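Local coordinates for probable thiol peroxidase (Mycobacterium tuberculosis, PDB 1Y25), which probably reduces hydrogen peroxide and organic hydroperoxides to water and alcohols, drawing electrons from thioredoxin and so protecting the cell against oxidative stress, at residues L48-P53 with V78-K83. The protein carries 1 engineered substitution. Sequence-based numbering, arbitrary orientation.
Sequences LLNIFP and VLCVSK
The flat ring of Phe-52 lies across the neighbouring strand, with Val-81 O 4.0 Å above the ring plane, over its centre. Cys-80 CB meets CE1 at the edge, and Ser-82 CB approaches CE2 obliquely (3.7 Å). A chi1 of 46°, holding CG between backbone N and carbonyl carbon, swings the ring there, and the small Cys-80 and Ser-82 side chains let so broad a group settle. Behind it the strands run parallel: Leu-79 N and Val-81 N donate to Leu-48 O and Asn-50 O, while Asn-50 N and Phe-52 N donate to Leu-79 O and Val-81 O. On the ring's side of the sheet, Leu-48 CD2 packs beside Val-78 CG1 (3.8 Å). Asn-50 ND2 lies 3.8 Å from Cys-80 SG, a plain contact; the amide suits this buried place because Ser-63 OG takes up its ND2. On the opposite face the two segments contribute aliphatic side chains only: Leu-49 CD2 meets Leu-79 CD2 (4.0 Å), and beta-branched Ile-51 and Val-81, suited to extended chain, stand abreast, CG1 to CB 4.3 Å. Past the strands, one water links Phe-52 O and Lys-83 N. In this beta-alpha-beta unit of the thioredoxin fold, helix 58-74, whose engineered Ser-60 replaces the predicted peroxidatic cysteine, packs on Phe-52, while strands 131-135 and 101-105 flank the pair.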
loop_
_atom_site.group_PDB
_atom_site.type_symbol
_atom_site.label_atom_id
_atom_site.label_comp_id
_atom_site.label_asym_id
_atom_site.label_seq_id
_atom_site.Cartn_x
_atom_site.Cartn_y
_atom_site.Cartn_z
ATOM N N LEU A 48 -5.690 8.000 12.348
ATOM C CA LEU A 48 -4.692 7.156 12.936
ATOM C C LEU A 48 -5.357 5.904 13.477
ATOM O O LEU A 48 -6.314 5.974 14.299
ATOM C CB LEU A 48 -3.937 7.899 14.020
ATOM C CG LEU A 48 -2.862 7.145 14.824
ATOM C CD1 LEU A 48 -1.897 8.192 15.406
ATOM C CD2 LEU A 48 -3.423 6.289 15.911
ATOM N N LEU A 49 -4.855 4.769 12.977
ATOM C CA LEU A 49 -5.262 3.419 13.383
ATOM C C LEU A 49 -4.257 2.963 14.395
ATOM O O LEU A 49 -3.058 2.780 14.067
ATOM C CB LEU A 49 -5.217 2.419 12.179
ATOM C CG LEU A 49 -5.908 2.818 10.859
ATOM C CD1 LEU A 49 -5.770 1.674 9.865
ATOM C CD2 LEU A 49 -7.340 3.335 11.066
ATOM N N ASN A 50 -4.770 2.875 15.614
ATOM C CA ASN A 50 -4.123 2.250 16.755
ATOM C C ASN A 50 -4.574 0.793 16.849
ATOM O O ASN A 50 -5.599 0.496 17.382
ATOM C CB ASN A 50 -4.466 3.036 18.062
ATOM C CG ASN A 50 -3.710 2.519 19.282
ATOM O OD1 ASN A 50 -2.567 2.105 19.161
ATOM N ND2 ASN A 50 -4.348 2.543 20.469
ATOM N N ILE A 51 -3.730 -0.107 16.361
ATOM C CA ILE A 51 -4.061 -1.520 16.165
ATOM C C ILE A 51 -3.358 -2.327 17.255
ATOM O O ILE A 51 -2.123 -2.140 17.510
ATOM C CB ILE A 51 -3.599 -2.006 14.757
ATOM C CG1 ILE A 51 -4.076 -1.088 13.617
ATOM C CG2 ILE A 51 -3.953 -3.495 14.518
ATOM C CD1 ILE A 51 -3.192 -1.162 12.352
ATOM N N PHE A 52 -4.102 -3.192 17.948
ATOM C CA PHE A 52 -3.486 -3.961 19.059
ATOM C C PHE A 52 -4.229 -5.240 19.317
ATOM O O PHE A 52 -5.370 -5.408 18.857
ATOM C CB PHE A 52 -3.450 -3.136 20.330
ATOM C CG PHE A 52 -4.763 -2.439 20.614
ATOM C CD1 PHE A 52 -4.975 -1.122 20.231
ATOM C CD2 PHE A 52 -5.807 -3.128 21.286
ATOM C CE1 PHE A 52 -6.210 -0.490 20.478
ATOM C CE2 PHE A 52 -7.082 -2.496 21.517
ATOM C CZ PHE A 52 -7.269 -1.185 21.105
ATOM N N PRO A 53 -3.587 -6.139 20.101
ATOM C CA PRO A 53 -4.218 -7.406 20.553
ATOM C C PRO A 53 -5.611 -7.280 21.254
ATOM O O PRO A 53 -6.559 -7.897 20.810
ATOM C CB PRO A 53 -3.109 -8.088 21.421
ATOM C CG PRO A 53 -1.834 -7.442 21.027
ATOM C CD PRO A 53 -2.161 -6.040 20.518
ATOM N N VAL A 78 -8.644 9.245 16.051
ATOM C CA VAL A 78 -7.931 8.003 16.424
ATOM C C VAL A 78 -8.939 6.894 16.571
ATOM O O VAL A 78 -9.868 6.960 17.361
ATOM C CB VAL A 78 -7.089 8.149 17.760
ATOM C CG1 VAL A 78 -6.425 6.897 18.118
ATOM C CG2 VAL A 78 -6.068 9.281 17.597
ATOM N N LEU A 79 -8.693 5.844 15.812
ATOM C CA LEU A 79 -9.523 4.668 15.779
ATOM C C LEU A 79 -8.722 3.556 16.458
ATOM O O LEU A 79 -7.590 3.233 16.084
ATOM C CB LEU A 79 -9.808 4.288 14.305
ATOM C CG LEU A 79 -11.011 3.465 13.957
ATOM C CD1 LEU A 79 -12.243 4.255 14.279
ATOM C CD2 LEU A 79 -11.076 2.974 12.533
ATOM N N CYS A 80 -9.353 2.921 17.403
ATOM C CA CYS A 80 -8.749 1.917 18.185
ATOM C C CYS A 80 -9.225 0.553 17.682
ATOM O O CYS A 80 -10.379 0.197 17.924
ATOM C CB CYS A 80 -9.092 2.164 19.669
ATOM S SG CYS A 80 -8.087 3.430 20.402
ATOM N N VAL A 81 -8.337 -0.173 16.981
ATOM C CA VAL A 81 -8.680 -1.377 16.212
ATOM C C VAL A 81 -8.134 -2.673 16.789
ATOM O O VAL A 81 -6.963 -2.775 17.056
ATOM C CB VAL A 81 -8.269 -1.323 14.739
ATOM C CG1 VAL A 81 -8.831 -2.608 13.978
ATOM C CG2 VAL A 81 -8.665 0.004 14.089
ATOM N N SER A 82 -9.021 -3.636 17.007
ATOM C CA SER A 82 -8.648 -4.906 17.568
ATOM C C SER A 82 -9.698 -5.977 17.221
ATOM O O SER A 82 -10.742 -5.714 16.626
ATOM C CB SER A 82 -8.516 -4.854 19.084
ATOM O OG SER A 82 -9.750 -4.723 19.714
ATOM N N LYS A 83 -9.368 -7.196 17.592
ATOM C CA LYS A 83 -10.279 -8.334 17.454
ATOM C C LYS A 83 -11.219 -8.458 18.679
ATOM O O LYS A 83 -11.944 -9.444 18.762
ATOM C CB LYS A 83 -9.452 -9.625 17.323
ATOM C CG LYS A 83 -8.969 -9.878 15.915
ATOM C CD LYS A 83 -10.041 -10.403 15.002
ATOM C CE LYS A 83 -9.536 -10.511 13.527
ATOM N NZ LYS A 83 -10.626 -11.131 12.614
HETATM O O HOH W 1 -6.652 -7.849 18.339
#